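Glycosyl transferases group 1 family protein (Francisella tularensis subsp. tularensis, PDB 5I45) probably transfers a sugar from an activated donor to an acceptor, as a GT-B glycosyltransferase of which this chain is the C-terminal domain. Local coordinates at residues G67-P71 / R72-F76; A87-D90 / K91-F95; S178-R181 / Y182-Q186. All blocks are in the same frame, centred on the assembly; numbering follows the deposited sequence. Where two conformers were deposited one is given.

Interaction 1: residues G67-P71 / R72-F76; sequences GEATP and RDLDF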
loop_
_atom_site.group_PDB
_atom_site.type_symbol
_atom_site.label_atom_id
_atom_site.label_comp_id
_atom_site.label_asym_id
_atom_site.label_seq_id
_atom_site.Cartn_x
_atom_site.Cartn_y
_atom_site.Cartn_z
ATOM N N GLY A 67 4.641 5.466 -7.885
ATOM C CA GLY A 67 6.099 5.590 -8.039
ATOM C C GLY A 67 6.454 5.337 -9.489
ATOM O O GLY A 67 5.566 5.090 -10.331
ATOM N N GLU A 68 7.733 5.389 -9.806
ATOM C CA GLU A 68 8.137 5.115 -11.171
ATOM C C GLU A 68 9.333 4.222 -11.236
ATOM O O GLU A 68 10.028 3.988 -10.245
ATOM C CB GLU A 68 8.376 6.401 -11.960
ATOM C CG GLU A 68 7.075 7.135 -12.258
ATOM C CD GLU A 68 7.179 8.107 -13.410
ATOM O OE1 GLU A 68 8.306 8.483 -13.794
ATOM O OE2 GLU A 68 6.118 8.504 -13.930
ATOM N N ALA A 69 9.534 3.693 -12.428
ATOM C CA ALA A 69 10.660 2.861 -12.723
ATOM C C ALA A 69 11.745 3.769 -13.302
ATOM O O ALA A 69 11.462 4.583 -14.198
ATOM C CB ALA A 69 10.284 1.828 -13.749
ATOM N N THR A 70 12.973 3.615 -12.836
ATOM C CA THR A 70 14.102 4.310 -13.451
ATOM C C THR A 70 14.397 3.593 -14.774
ATOM O O THR A 70 13.885 2.497 -15.039
ATOM C CB THR A 70 15.337 4.272 -12.559
ATOM O OG1 THR A 70 15.737 2.919 -12.397
ATOM C CG2 THR A 70 15.055 4.906 -11.197
ATOM N N PRO A 71 15.236 4.204 -15.632
ATOM C CA PRO A 71 15.514 3.570 -16.934
ATOM C C PRO A 71 15.902 2.093 -16.904
ATOM O O PRO A 71 15.423 1.322 -17.711
ATOM C CB PRO A 71 16.652 4.424 -17.458
ATOM C CG PRO A 71 16.275 5.787 -17.006
ATOM C CD PRO A 71 15.816 5.552 -15.582
ATOM N N ARG A 72 16.728 1.681 -15.953
ATOM C CA ARG A 72 17.146 0.301 -15.901
ATOM C C ARG A 72 16.021 -0.672 -15.582
ATOM O O ARG A 72 16.182 -1.866 -15.835
ATOM C CB ARG A 72 18.300 0.107 -14.918
ATOM C CG ARG A 72 17.949 0.339 -13.455
ATOM C CD ARG A 72 19.124 0.073 -12.521
ATOM N NE ARG A 72 20.265 0.954 -12.747
ATOM C CZ ARG A 72 21.385 0.631 -13.369
ATOM N NH1 ARG A 72 21.585 -0.596 -13.823
ATOM N NH2 ARG A 72 22.329 1.536 -13.508
ATOM N N ASP A 73 14.906 -0.180 -15.055
ATOM C CA ASP A 73 13.760 -0.992 -14.710
ATOM C C ASP A 73 12.497 -0.754 -15.544
ATOM O O ASP A 73 11.450 -1.295 -15.223
ATOM C CB ASP A 73 13.445 -0.783 -13.237
ATOM C CG ASP A 73 14.542 -1.335 -12.349
ATOM O OD1 ASP A 73 14.998 -2.459 -12.633
ATOM O OD2 ASP A 73 14.945 -0.615 -11.406
ATOM N N LEU A 74 12.618 -0.017 -16.639
ATOM C CA LEU A 74 11.458 0.174 -17.521
ATOM C C LEU A 74 10.928 -1.168 -18.092
ATOM O O LEU A 74 9.730 -1.359 -18.224
ATOM C CB LEU A 74 11.784 1.141 -18.650
ATOM C CG LEU A 74 12.064 2.588 -18.217
ATOM C CD1 LEU A 74 12.660 3.402 -19.351
ATOM C CD2 LEU A 74 10.803 3.229 -17.699
ATOM N N ASP A 75 11.831 -2.093 -18.377
ATOM C CA ASP A 75 11.429 -3.400 -18.877
ATOM C C ASP A 75 10.587 -4.146 -17.844
ATOM O O ASP A 75 9.609 -4.791 -18.172
ATOM C CB ASP A 75 12.651 -4.240 -19.279
ATOM C CG ASP A 75 13.426 -4.773 -18.086
ATOM O OD1 ASP A 75 13.871 -3.961 -17.208
ATOM O OD2 ASP A 75 13.567 -6.015 -18.036
ATOM N N PHE A 76 10.999 -4.027 -16.577
ATOM C CA PHE A 76 10.292 -4.665 -15.460
ATOM C C PHE A 76 8.885 -4.109 -15.312
ATOM O O PHE A 76 7.916 -4.836 -15.176
ATOM C CB PHE A 76 11.146 -4.490 -14.200
ATOM C CG PHE A 76 10.488 -4.944 -12.930
ATOM C CD1 PHE A 76 10.209 -6.282 -12.721
ATOM C CD2 PHE A 76 10.175 -4.040 -11.929
ATOM C CE1 PHE A 76 9.609 -6.692 -11.539
ATOM C CE2 PHE A 76 9.593 -4.446 -10.758
ATOM C CZ PHE A 76 9.311 -5.759 -10.563
HETATM O O HOH W 1 13.342 1.554 -10.766
#
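Thr70 and Asp73 lie side by side and point the same way where the loop after strand 61-66 turns into helix 74-86, a strand-to-helix connection in the Rossmann-like C-terminal domain of a GT-B glycosyltransferase. The two side chains do not bond to each other directly: Thr70 OG1 stays 3.8 Å from Asp73 OD2. A water links the backbone N of Thr70 to the Asp73 carboxylate, donating to Asp73 OD2 over 2.8 Å. That carboxylate oxygen also forms a salt bridge with Arg39 from the loop that follows strand 30-35. Asp73 sits at the N-cap position, yet its carboxylate makes no capping bond; the turn into the helix is drawn together by main-chain bonds, one of 2.9 Å from Asp73 N to Thr70 O and a longer one from Leu74 N to Pro71 O.

Arg72 runs alongside Thr70 in the same direction. With its CG set between the backbone N and the carbonyl carbon (chi1 67°), the first part of the chain is laid against the threonine hydroxyl, and CG comes within 3.6 Å of Thr70 OG1. Beyond that the chain bends at chi3 and the guanidinium leads away from the turn, while the side chain also touches Arg37 and Arg39.

Leu74 spreads its two methyl branches over the incoming loop. CD1 rests 3.7 Å from Pro71 CA, whereas CD2 turns to Ala69, lying 4.2 Å from its CB. The methyl of Ala69 is directed into the turn and also meets the backbone of Asp73, with Ala69 CB 3.6 Å from Asp73 O.

Interaction 2: residues A87-D90 / K91-F95; sequences AGLD and KQIIF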
loop_
_atom_site.group_PDB
_atom_site.type_symbol
_atom_site.label_atom_id
_atom_site.label_comp_id
_atom_site.label_asym_id
_atom_site.label_seq_id
_atom_site.Cartn_x
_atom_site.Cartn_y
_atom_site.Cartn_z
ATOM N N ALA A 87 -4.196 -10.804 -17.348
ATOM C CA ALA A 87 -5.158 -11.261 -16.338
ATOM C C ALA A 87 -6.538 -10.602 -16.500
ATOM O O ALA A 87 -7.460 -10.923 -15.756
ATOM C CB ALA A 87 -4.630 -10.958 -14.940
ATOM N N GLY A 88 -6.662 -9.644 -17.423
ATOM C CA GLY A 88 -7.923 -8.920 -17.623
ATOM C C GLY A 88 -8.247 -7.957 -16.494
ATOM O O GLY A 88 -9.422 -7.652 -16.266
ATOM N N LEU A 89 -7.212 -7.429 -15.826
ATOM C CA LEU A 89 -7.395 -6.552 -14.664
ATOM C C LEU A 89 -6.938 -5.116 -14.824
ATOM O O LEU A 89 -6.698 -4.422 -13.814
ATOM C CB LEU A 89 -6.720 -7.215 -13.442
ATOM C CG LEU A 89 -7.472 -8.431 -12.911
ATOM C CD1 LEU A 89 -6.683 -9.064 -11.782
ATOM C CD2 LEU A 89 -8.872 -8.050 -12.449
ATOM N N ASP A 90 -6.846 -4.611 -16.053
ATOM C CA ASP A 90 -6.367 -3.235 -16.233
ATOM C C ASP A 90 -7.341 -2.153 -15.721
ATOM O O ASP A 90 -6.969 -1.004 -15.638
ATOM C CB ASP A 90 -5.938 -2.979 -17.679
ATOM C CG ASP A 90 -7.033 -3.220 -18.655
ATOM O OD1 ASP A 90 -8.148 -3.586 -18.233
ATOM O OD2 ASP A 90 -6.781 -3.031 -19.856
ATOM N N LYS A 91 -8.562 -2.540 -15.365
ATOM C CA LYS A 91 -9.478 -1.623 -14.666
ATOM C C LYS A 91 -9.352 -1.631 -13.169
ATOM O O LYS A 91 -10.033 -0.860 -12.490
ATOM C CB LYS A 91 -10.916 -1.940 -15.009
ATOM C CG LYS A 91 -11.212 -1.686 -16.475
ATOM C CD LYS A 91 -12.679 -1.737 -16.794
ATOM C CE LYS A 91 -13.240 -3.124 -16.610
ATOM N NZ LYS A 91 -12.550 -4.140 -17.441
ATOM N N GLN A 92 -8.514 -2.506 -12.632
ATOM C CA GLN A 92 -8.358 -2.634 -11.188
ATOM C C GLN A 92 -6.924 -2.518 -10.698
ATOM O O GLN A 92 -6.721 -2.511 -9.503
ATOM C CB GLN A 92 -8.957 -3.958 -10.702
ATOM C CG GLN A 92 -10.472 -3.991 -10.721
ATOM C CD GLN A 92 -11.003 -5.300 -10.146
ATOM O OE1 GLN A 92 -11.098 -5.475 -8.912
ATOM N NE2 GLN A 92 -11.299 -6.220 -11.010
ATOM N N ILE A 93 -5.938 -2.470 -11.587
ATOM C CA ILE A 93 -4.519 -2.366 -11.199
ATOM C C ILE A 93 -3.932 -1.286 -12.069
ATOM O O ILE A 93 -3.773 -1.485 -13.260
ATOM C CB ILE A 93 -3.762 -3.685 -11.333
ATOM C CG1 ILE A 93 -4.482 -4.758 -10.515
ATOM C CG2 ILE A 93 -2.339 -3.513 -10.825
ATOM C CD1 ILE A 93 -3.961 -6.168 -10.712
ATOM N N ILE A 94 -3.602 -0.143 -11.453
ATOM C CA ILE A 94 -3.273 1.126 -12.134
ATOM C C ILE A 94 -1.909 1.675 -11.712
ATOM O O ILE A 94 -1.643 1.808 -10.516
ATOM C CB ILE A 94 -4.322 2.224 -11.739
ATOM C CG1 ILE A 94 -5.775 1.749 -11.928
ATOM C CG2 ILE A 94 -4.081 3.542 -12.446
ATOM C CD1 ILE A 94 -6.200 1.573 -13.351
ATOM N N PHE A 95 -1.056 1.997 -12.674
ATOM C CA PHE A 95 0.245 2.593 -12.398
ATOM C C PHE A 95 0.039 4.080 -12.511
ATOM O O PHE A 95 -0.283 4.591 -13.597
ATOM C CB PHE A 95 1.253 2.101 -13.436
ATOM C CG PHE A 95 1.647 0.677 -13.232
ATOM C CD1 PHE A 95 0.866 -0.367 -13.722
ATOM C CD2 PHE A 95 2.808 0.372 -12.526
ATOM C CE1 PHE A 95 1.250 -1.689 -13.494
ATOM C CE2 PHE A 95 3.185 -0.943 -12.319
ATOM C CZ PHE A 95 2.399 -1.958 -12.787
HETATM O O HOH W 2 -10.237 -4.978 -15.748
#
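A Schellman motif ends helix 74-86 at Gly88, and the chain then folds through a type I beta turn, Leu89-Gln92, into strand 93-96, an outermost strand of the parallel sheet within this chain. Leu89 O is the hub of that turn. Gln92 N donates to it over 2.9 Å, and Ile93 N adds a weak bond of 3.1 Å, so one carbonyl oxygen receives two successive amides as the strand begins.

The apolar contact is made by Leu89 and Ile93, whose side chains cross at a slant. Ile93 CG1 stands beside its own backbone N (chi1 -56°), and the chain runs on extended to bring CD1 against the leucine, 4.0 Å from Leu89 CB and 4.1 Å from Leu89 CD1. Both residues are buried; Ile93 also packs on Ile48 and Ile52 of helix 44-57 and on Val84 of helix 74-86.

On the polar side, a water accepts from Lys91 N and from Lys91 NZ, the latter at 3.0 Å, and donates to Gly88 O over 2.8 Å. The lysine chain, bent at chi3 and chi4, curls back so that its ammonium and its own amide share that water. Helix end, short turn and parallel strand, paired through Gln92 and Ile94 with strand 61-66, form the second half of a beta-alpha-beta crossover as found in Rossmann-like domains.

Interaction 3: residues S178-R181 / Y182-Q186; sequences SKLR and YKIAQ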
loop_
_atom_site.group_PDB
_atom_site.type_symbol
_atom_site.label_atom_id
_atom_site.label_comp_id
_atom_site.label_asym_id
_atom_site.label_seq_id
_atom_site.Cartn_x
_atom_site.Cartn_y
_atom_site.Cartn_z
ATOM N N SER A 178 -14.061 -5.935 7.270
ATOM C CA SER A 178 -13.829 -4.508 7.411
ATOM C C SER A 178 -13.695 -4.083 8.861
ATOM O O SER A 178 -12.930 -3.176 9.156
ATOM C CB SER A 178 -14.914 -3.702 6.715
ATOM O OG SER A 178 -16.157 -3.884 7.318
ATOM N N LYS A 179 -14.434 -4.719 9.776
ATOM C CA LYS A 179 -14.301 -4.341 11.175
ATOM C C LYS A 179 -12.884 -4.632 11.667
ATOM O O LYS A 179 -12.303 -3.852 12.377
ATOM C CB LYS A 179 -15.359 -5.032 12.040
ATOM C CG LYS A 179 -16.755 -4.456 11.861
ATOM C CD LYS A 179 -17.797 -5.224 12.662
ATOM C CE LYS A 179 -18.461 -6.379 11.906
ATOM N NZ LYS A 179 -17.670 -7.622 11.644
ATOM N N LEU A 180 -12.332 -5.750 11.250
ATOM C CA LEU A 180 -10.962 -6.080 11.632
ATOM C C LEU A 180 -9.993 -5.092 10.991
ATOM O O LEU A 180 -9.079 -4.602 11.626
ATOM C CB LEU A 180 -10.599 -7.486 11.181
ATOM C CG LEU A 180 -9.131 -7.896 11.381
ATOM C CD1 LEU A 180 -8.725 -7.929 12.845
ATOM C CD2 LEU A 180 -8.955 -9.243 10.695
ATOM N N ARG A 181 -10.212 -4.778 9.714
ATOM C CA ARG A 181 -9.338 -3.839 9.016
ATOM C C ARG A 181 -9.288 -2.503 9.735
ATOM O O ARG A 181 -8.220 -1.936 9.941
ATOM C CB ARG A 181 -9.764 -3.642 7.548
ATOM C CG ARG A 181 -8.833 -2.733 6.768
ATOM C CD ARG A 181 -9.178 -2.570 5.315
ATOM N NE ARG A 181 -10.325 -1.724 5.064
ATOM C CZ ARG A 181 -11.535 -2.093 4.649
ATOM N NH1 ARG A 181 -11.904 -3.354 4.504
ATOM N NH2 ARG A 181 -12.408 -1.145 4.350
ATOM N N TYR A 182 -10.450 -1.994 10.096
ATOM C CA TYR A 182 -10.491 -0.690 10.768
ATOM C C TYR A 182 -9.823 -0.715 12.143
ATOM O O TYR A 182 -9.175 0.266 12.520
ATOM C CB TYR A 182 -11.922 -0.135 10.845
ATOM C CG TYR A 182 -12.530 0.221 9.481
ATOM C CD1 TYR A 182 -11.799 0.891 8.520
ATOM C CD2 TYR A 182 -13.831 -0.097 9.185
ATOM C CE1 TYR A 182 -12.348 1.231 7.289
ATOM C CE2 TYR A 182 -14.400 0.240 7.962
ATOM C CZ TYR A 182 -13.643 0.898 7.013
ATOM O OH TYR A 182 -14.201 1.258 5.784
ATOM N N LYS A 183 -9.947 -1.824 12.862
ATOM C CA LYS A 183 -9.290 -1.951 14.148
ATOM C C LYS A 183 -7.765 -2.027 14.027
ATOM O O LYS A 183 -7.055 -1.370 14.777
ATOM C CB LYS A 183 -9.848 -3.136 14.906
ATOM C CG LYS A 183 -9.125 -3.416 16.207
ATOM C CD LYS A 183 -10.082 -3.775 17.311
ATOM C CE LYS A 183 -9.365 -4.584 18.370
ATOM N NZ LYS A 183 -7.899 -4.589 18.074
ATOM N N ILE A 184 -7.285 -2.817 13.066
ATOM C CA ILE A 184 -5.854 -2.914 12.788
ATOM C C ILE A 184 -5.294 -1.537 12.437
ATOM O O ILE A 184 -4.295 -1.118 12.982
ATOM C CB ILE A 184 -5.611 -3.895 11.616
ATOM C CG1 ILE A 184 -5.909 -5.330 12.058
ATOM C CG2 ILE A 184 -4.207 -3.759 11.029
ATOM C CD1 ILE A 184 -4.949 -5.936 13.016
ATOM N N ALA A 185 -6.013 -0.840 11.556
ATOM C CA ALA A 185 -5.577 0.491 11.106
ATOM C C ALA A 185 -5.524 1.510 12.255
ATOM O O ALA A 185 -4.570 2.258 12.378
ATOM C CB ALA A 185 -6.443 0.999 9.966
ATOM N N GLN A 186 -6.570 1.520 13.071
ATOM C CA GLN A 186 -6.612 2.378 14.240
ATOM C C GLN A 186 -5.482 2.041 15.206
ATOM O O GLN A 186 -4.843 2.948 15.754
ATOM C CB GLN A 186 -7.961 2.265 14.900
ATOM C CG GLN A 186 -8.128 3.170 16.107
ATOM C CD GLN A 186 -8.232 4.635 15.744
ATOM O OE1 GLN A 186 -9.072 5.020 14.933
ATOM N NE2 GLN A 186 -7.394 5.470 16.335
#
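This is a local contact within the first turns of helix 178-195, the last helix of the modelled chain, pairing the neighbours Arg181 and Tyr182 through an off-centre cation-pi contact and, one turn apart, Leu180 and Ile184 in a small apolar patch. Arg181 and Tyr182 run side by side in the same direction. The guanidinium carbon Arg181 CZ lies 4.7 Å from the centroid of the Tyr182 ring, with the two planes 63° apart, so the groups meet tilted. The nearest approach to the ring itself is Arg181 NH2 to Tyr182 CZ, 3.6 Å. Arg181 gets there by setting CG anti to its backbone N (chi1 -177°) and then bending at chi3.

The ring of Tyr182 also leans back over the preceding turn, bringing CD2 to 3.2 Å from Ser178 O, the same carbonyl that takes the Tyr182 amide in a bond of 2.9 Å. Ile184 N and Ala185 N continue the helical pattern to Leu180 O and Arg181 O. Around the helix from the tyrosine, Leu180 CD1 rests 3.9 Å from Ile184 CG1, and both side chains reach Tyr157 of strand 157-158.

Arg181 is buried, and its charge has firmer partners than the ring: NH2 makes a salt bridge with Asp113 and NH1 bonds to Leu174 O. Those bonds fix the guanidinium, so the tyrosine probably adds a modest electrostatic attraction to a cation already paired.

Overall arrangement
Interactions 1 and 2 lie at the two ends of helix 74-86: residues 67-76 lead from strand 61-66 into its start, and residues 87-95 lead from its end into strand 93-96. Their centres are about 18 Å apart and they do not touch. Interaction 3, about 34 Å from interaction 1 between centres and on the opposite side of the chain's centre, lies wholly inside helix 178-195. The first is a surface contact: a leucine covers the loop, and a carboxylate held by water and by Arg39, outside the segments, faces a neighbouring loop. The second is partly buried, with an aliphatic pair inside and a bridging water outside. The third, also partly buried, combines regular helical bonds with a buried arginine tied to Asp113.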